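PDB 6VVW: tautomerase from Advenella mimigardefordensis DPN7, which belongs to the MIF-like tautomerase superfamily and assembles as a trimer of subunits built from beta-alpha-beta units. Local coordinates for residues 26-31 and 39-44; 67-72 and 109-114. All blocks are in the same frame, centred on the assembly; numbering follows the deposited sequence.

How the interactions relate
From the N terminus, strand 3-8 leads into helix 16-30, whose last turn meets strand 40-43 in interaction 1; the contact closes a connection of only seven residues, none of them in helix or strand. The chain then runs on to strand 62-69, whose end opens interaction 2. That second contact closes over 36 residues, including helix 74-92 and strand 99-106, before residues 109-114 return to the strand. The contacts thus follow one another in series, neither nested nor crossed, with centres about 15 Å apart. Both reach the same four-stranded mixed sheet, interaction 1 from its helical layer and interaction 2 from the C-terminal segment, and both adjoin the second subunit.

Interaction 1: residues 26-31 and 39-44; sequences KVIEQT and IRISLH
The helical turn closed by Q30 N to K26 O, a hydrogen bond of 3.0 Å, carries I28 and E29 against I39 and I41. This is the helix-to-sheet packing of a beta-alpha-beta unit, in which helix 16-30 links the parallel strands 3-8 and 40-43, and across the two segments it is almost wholly apolar. I28 and I39 share most of the contact. I28 CG2 sits against CG1, CG2 and CD1 of I39 and lies 3.5 Å from I39 CG2, tighter than an ordinary carbon contact. The two side chains lie alongside one another, running in opposite senses, and I39 CD1 continues on to the helix backbone, where it sits 3.9 Å from E29 N. The CG of E29 borders the same methyl at 4.2 Å, making this partly exposed residue a flank to the buried isoleucines.

P2 touches both I28 and I39, while L4 of strand 3-8 lies against I28 and I41, so the start of the chain and strand 3-8 pack against the same isoleucines. At the opposite edge of strand 40-43, residues R40 to S42 form an antiparallel ladder with a strand of the second subunit, which carries the sheet over the interface. The extended outer torsion of I28 (chi2 -170°) carries its CD1 past I39 CG2 toward I41, further along the strand, and the two side chains meet tip to tip, CD1 to CD1, at 3.7 Å.

Interaction 2: residues 67-72 and 109-114; sequences FLLAGR and EHMGVQ
The phenyl ring of F67 is carried away from M111, so that its CB, and not a ring face, receives the methionine: M111 CE lies 4.0 Å from F67 CB. F67 also packs against I104 of the second subunit. The other flat group, the guanidinium of R72, belongs to the 67-72 side alone. L68 CD2 lies 4.1 Å above one of its faces, offset toward the rim; the backbone N of L69 lies near its edge, in plane but without a bond, a placement that is doubtful.

M111 does the bridging between the segments. Its chain is extended as far as the sulfur (chi2 176°) and then bends at the last torsion (chi3 -135°), which lays the methyl beside the F67 backbone, with CE 4.2 Å from F67 O. The sulfur meets L69, two residues further along: M111 SD is 4.2 Å from L69 CG, where the leucine and methionine side chains pass at a slant. The contact is therefore built from van der Waals touches around one thioether. I106 of strand 99-106 touches both L69 and M111, and T101 of the second subunit packs on M111 as well.

The backbone of M111 is hydrogen-bonded to A119, and M111 and G112 form an antiparallel ladder with a strand of the second subunit. Such a C-terminal segment, packed on its own sheet while extending that of a neighbour, is in keeping with the trimeric MIF-like tautomerase fold.

Interaction 1: residues 26-31 and 39-44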
loop_
_atom_site.group_PDB
_atom_site.type_symbol
_atom_site.label_atom_id
_atom_site.label_comp_id
_atom_site.label_asym_id
_atom_site.label_seq_id
_atom_site.Cartn_x
_atom_site.Cartn_y
_atom_site.Cartn_z
ATOM N N LYS A 26 -6.041 15.581 -13.050
ATOM C CA LYS A 26 -5.660 16.507 -14.112
ATOM C C LYS A 26 -4.150 16.735 -14.162
ATOM O O LYS A 26 -3.593 17.006 -15.236
ATOM C CB LYS A 26 -6.405 17.829 -13.928
ATOM C CG LYS A 26 -6.437 18.714 -15.160
ATOM C CD LYS A 26 -7.742 18.598 -15.950
ATOM C CE LYS A 26 -7.869 19.787 -16.927
ATOM N NZ LYS A 26 -9.168 19.859 -17.670
ATOM N N VAL A 27 -3.471 16.613 -13.019
ATOM C CA VAL A 27 -2.022 16.756 -12.968
ATOM C C VAL A 27 -1.350 15.451 -13.356
ATOM O O VAL A 27 -0.214 15.464 -13.860
ATOM C CB VAL A 27 -1.571 17.225 -11.569
ATOM C CG1 VAL A 27 -0.165 16.773 -11.239
ATOM C CG2 VAL A 27 -1.625 18.726 -11.462
ATOM N N ILE A 28 -2.040 14.319 -13.188
ATOM C CA ILE A 28 -1.449 13.060 -13.608
ATOM C C ILE A 28 -1.464 12.945 -15.128
ATOM O O ILE A 28 -0.493 12.475 -15.730
ATOM C CB ILE A 28 -2.136 11.876 -12.925
ATOM C CG1 ILE A 28 -1.733 11.859 -11.462
ATOM C CG2 ILE A 28 -1.640 10.618 -13.525
ATOM C CD1 ILE A 28 -2.149 10.646 -10.750
ATOM N N GLU A 29 -2.531 13.404 -15.781
ATOM C CA GLU A 29 -2.427 13.631 -17.215
ATOM C C GLU A 29 -1.337 14.649 -17.506
ATOM O O GLU A 29 -0.403 14.392 -18.271
ATOM C CB GLU A 29 -3.723 14.162 -17.801
ATOM C CG GLU A 29 -5.012 13.766 -17.178
ATOM C CD GLU A 29 -6.082 14.766 -17.570
ATOM O OE1 GLU A 29 -5.979 15.927 -17.125
ATOM O OE2 GLU A 29 -6.975 14.415 -18.386
ATOM N N GLN A 30 -1.453 15.829 -16.900
ATOM C CA GLN A 30 -0.556 16.944 -17.169
ATOM C C GLN A 30 0.903 16.552 -17.000
ATOM O O GLN A 30 1.805 17.303 -17.389
ATOM C CB GLN A 30 -0.890 18.117 -16.249
ATOM C CG GLN A 30 -1.848 19.126 -16.842
ATOM C CD GLN A 30 -1.866 20.401 -16.050
ATOM O OE1 GLN A 30 -1.331 20.464 -14.948
ATOM N NE2 GLN A 30 -2.452 21.439 -16.616
ATOM N N THR A 31 1.136 15.377 -16.416
ATOM C CA THR A 31 2.466 14.826 -16.164
ATOM C C THR A 31 2.815 13.710 -17.137
ATOM O O THR A 31 3.346 12.674 -16.732
ATOM C CB THR A 31 2.545 14.327 -14.733
ATOM O OG1 THR A 31 1.278 13.744 -14.399
ATOM C CG2 THR A 31 2.871 15.488 -13.784
ATOM N N ILE A 39 -5.432 6.164 -15.192
ATOM C CA ILE A 39 -5.179 6.720 -13.879
ATOM C C ILE A 39 -6.364 6.437 -12.989
ATOM O O ILE A 39 -7.512 6.439 -13.437
ATOM C CB ILE A 39 -4.925 8.228 -13.976
ATOM C CG1 ILE A 39 -3.973 8.518 -15.142
ATOM C CG2 ILE A 39 -4.421 8.742 -12.642
ATOM C CD1 ILE A 39 -4.194 9.857 -15.820
ATOM N N ARG A 40 -6.082 6.170 -11.723
ATOM C CA ARG A 40 -7.067 6.268 -10.669
ATOM C C ARG A 40 -6.369 6.862 -9.464
ATOM O O ARG A 40 -5.142 6.910 -9.398
ATOM C CB ARG A 40 -7.709 4.907 -10.334
ATOM C CG ARG A 40 -6.849 3.707 -10.649
ATOM C CD ARG A 40 -7.495 2.398 -10.227
ATOM N NE ARG A 40 -8.423 1.910 -11.241
ATOM C CZ ARG A 40 -9.183 0.821 -11.127
ATOM N NH1 ARG A 40 -9.167 0.067 -10.034
ATOM N NH2 ARG A 40 -9.991 0.493 -12.118
ATOM N N ILE A 41 -7.155 7.369 -8.527
ATOM C CA ILE A 41 -6.606 7.928 -7.299
ATOM C C ILE A 41 -7.569 7.601 -6.186
ATOM O O ILE A 41 -8.780 7.776 -6.341
ATOM C CB ILE A 41 -6.405 9.450 -7.389
ATOM C CG1 ILE A 41 -5.312 9.781 -8.396
ATOM C CG2 ILE A 41 -6.044 9.991 -6.035
ATOM C CD1 ILE A 41 -5.387 11.169 -8.955
ATOM N N SER A 42 -7.044 7.138 -5.063
ATOM C CA SER A 42 -7.870 6.776 -3.921
ATOM C C SER A 42 -7.373 7.520 -2.695
ATOM O O SER A 42 -6.188 7.440 -2.366
ATOM C CB SER A 42 -7.814 5.278 -3.682
ATOM O OG SER A 42 -6.810 4.957 -2.737
ATOM N N LEU A 43 -8.266 8.212 -1.994
ATOM C CA LEU A 43 -7.885 8.892 -0.766
ATOM C C LEU A 43 -8.431 8.157 0.452
ATOM O O LEU A 43 -9.602 7.761 0.469
ATOM C CB LEU A 43 -8.380 10.341 -0.765
ATOM C CG LEU A 43 -7.908 11.110 0.466
ATOM C CD1 LEU A 43 -6.419 11.005 0.467
ATOM C CD2 LEU A 43 -8.289 12.555 0.399
ATOM N N HIS A 44 -7.584 8.009 1.485
ATOM C CA HIS A 44 -7.910 7.245 2.695
ATOM C C HIS A 44 -7.399 8.016 3.907
ATOM O O HIS A 44 -6.246 7.841 4.307
ATOM C CB HIS A 44 -7.290 5.862 2.614
ATOM C CG HIS A 44 -7.142 5.161 3.931
ATOM N ND1 HIS A 44 -8.048 5.294 4.964
ATOM C CD2 HIS A 44 -6.199 4.292 4.371
ATOM C CE1 HIS A 44 -7.668 4.542 5.982
ATOM N NE2 HIS A 44 -6.544 3.931 5.653
#

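Interaction 2: residues 67-72 and 109-114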
loop_
_atom_site.group_PDB
_atom_site.type_symbol
_atom_site.label_atom_id
_atom_site.label_comp_id
_atom_site.label_asym_id
_atom_site.label_seq_id
_atom_site.Cartn_x
_atom_site.Cartn_y
_atom_site.Cartn_z
ATOM N N PHE A 67 1.520 3.985 -8.351
ATOM C CA PHE A 67 1.852 2.853 -9.186
ATOM C C PHE A 67 1.720 3.270 -10.641
ATOM O O PHE A 67 0.626 3.632 -11.092
ATOM C CB PHE A 67 0.941 1.677 -8.856
ATOM C CG PHE A 67 1.104 1.177 -7.455
ATOM C CD1 PHE A 67 2.023 0.192 -7.160
ATOM C CD2 PHE A 67 0.342 1.694 -6.427
ATOM C CE1 PHE A 67 2.179 -0.270 -5.862
ATOM C CE2 PHE A 67 0.496 1.240 -5.136
ATOM C CZ PHE A 67 1.415 0.254 -4.850
ATOM N N LEU A 68 2.844 3.251 -11.367
ATOM C CA LEU A 68 2.877 3.644 -12.769
ATOM C C LEU A 68 3.502 2.515 -13.568
ATOM O O LEU A 68 4.127 1.636 -13.002
ATOM C CB LEU A 68 3.660 4.927 -12.954
ATOM C CG LEU A 68 3.421 6.013 -11.914
ATOM C CD1 LEU A 68 4.341 5.867 -10.697
ATOM C CD2 LEU A 68 3.638 7.342 -12.570
ATOM N N LEU A 69 3.324 2.519 -14.880
ATOM C CA LEU A 69 3.941 1.499 -15.731
ATOM C C LEU A 69 5.374 1.896 -16.070
ATOM O O LEU A 69 5.601 2.940 -16.689
ATOM C CB LEU A 69 3.142 1.311 -17.017
ATOM C CG LEU A 69 1.955 0.358 -16.937
ATOM C CD1 LEU A 69 0.898 0.789 -17.938
ATOM C CD2 LEU A 69 2.379 -1.078 -17.170
ATOM N N ALA A 70 6.331 1.032 -15.729
ATOM C CA ALA A 70 7.747 1.337 -15.917
ATOM C C ALA A 70 8.060 1.782 -17.331
ATOM O O ALA A 70 7.248 1.609 -18.248
ATOM C CB ALA A 70 8.630 0.136 -15.575
ATOM N N GLY A 71 9.235 2.365 -17.509
ATOM C CA GLY A 71 9.616 2.934 -18.776
ATOM C C GLY A 71 9.598 4.437 -18.856
ATOM O O GLY A 71 9.671 4.973 -19.971
ATOM N N ARG A 72 9.509 5.134 -17.723
ATOM C CA ARG A 72 9.371 6.585 -17.678
ATOM C C ARG A 72 10.621 7.195 -17.055
ATOM O O ARG A 72 11.396 6.528 -16.372
ATOM C CB ARG A 72 8.121 7.021 -16.883
ATOM C CG ARG A 72 6.713 6.854 -17.555
ATOM C CD ARG A 72 5.558 7.508 -16.692
ATOM N NE ARG A 72 4.220 6.913 -16.880
ATOM C CZ ARG A 72 3.865 5.705 -16.435
ATOM N NH1 ARG A 72 4.760 4.975 -15.800
ATOM N NH2 ARG A 72 2.637 5.212 -16.624
ATOM N N GLU A 109 4.122 -6.878 -17.596
ATOM C CA GLU A 109 3.660 -8.231 -17.311
ATOM C C GLU A 109 3.239 -8.416 -15.871
ATOM O O GLU A 109 2.732 -9.489 -15.525
ATOM C CB GLU A 109 4.751 -9.268 -17.597
ATOM C CG GLU A 109 5.427 -9.103 -18.917
ATOM C CD GLU A 109 6.640 -8.259 -18.801
ATOM O OE1 GLU A 109 7.226 -8.248 -17.705
ATOM O OE2 GLU A 109 7.008 -7.606 -19.798
ATOM N N HIS A 110 3.482 -7.431 -15.018
ATOM C CA HIS A 110 3.182 -7.569 -13.606
ATOM C C HIS A 110 2.021 -6.694 -13.158
ATOM O O HIS A 110 1.709 -6.667 -11.970
ATOM C CB HIS A 110 4.431 -7.268 -12.791
ATOM C CG HIS A 110 5.487 -8.311 -12.941
ATOM N ND1 HIS A 110 6.829 -8.052 -12.765
ATOM C CD2 HIS A 110 5.398 -9.619 -13.272
ATOM C CE1 HIS A 110 7.519 -9.161 -12.964
ATOM N NE2 HIS A 110 6.674 -10.125 -13.280
ATOM N N MET A 111 1.370 -5.990 -14.069
ATOM C CA MET A 111 0.166 -5.242 -13.745
ATOM C C MET A 111 -1.006 -5.935 -14.401
ATOM O O MET A 111 -1.020 -6.113 -15.622
ATOM C CB MET A 111 0.251 -3.796 -14.215
ATOM C CG MET A 111 -0.498 -2.867 -13.292
ATOM S SD MET A 111 -0.320 -1.156 -13.765
ATOM C CE MET A 111 0.006 -0.344 -12.212
ATOM N N GLY A 112 -1.978 -6.339 -13.598
ATOM C CA GLY A 112 -3.163 -6.986 -14.131
ATOM C C GLY A 112 -4.248 -5.962 -14.338
ATOM O O GLY A 112 -4.677 -5.302 -13.391
ATOM N N VAL A 113 -4.683 -5.794 -15.577
ATOM C CA VAL A 113 -5.551 -4.677 -15.900
ATOM C C VAL A 113 -6.846 -5.218 -16.498
ATOM O O VAL A 113 -7.310 -6.294 -16.101
ATOM C CB VAL A 113 -4.802 -3.696 -16.817
ATOM C CG1 VAL A 113 -3.501 -3.276 -16.140
ATOM C CG2 VAL A 113 -4.485 -4.327 -18.148
ATOM N N GLN A 114 -7.454 -4.476 -17.421
ATOM C CA GLN A 114 -8.663 -4.927 -18.095
ATOM C C GLN A 114 -8.607 -6.413 -18.422
ATOM O O GLN A 114 -7.582 -6.925 -18.874
ATOM C CB GLN A 114 -8.862 -4.129 -19.379
ATOM C CG GLN A 114 -9.004 -2.633 -19.187
ATOM C CD GLN A 114 -7.816 -1.852 -19.716
ATOM O OE1 GLN A 114 -6.663 -2.194 -19.442
ATOM N NE2 GLN A 114 -8.094 -0.794 -20.479
#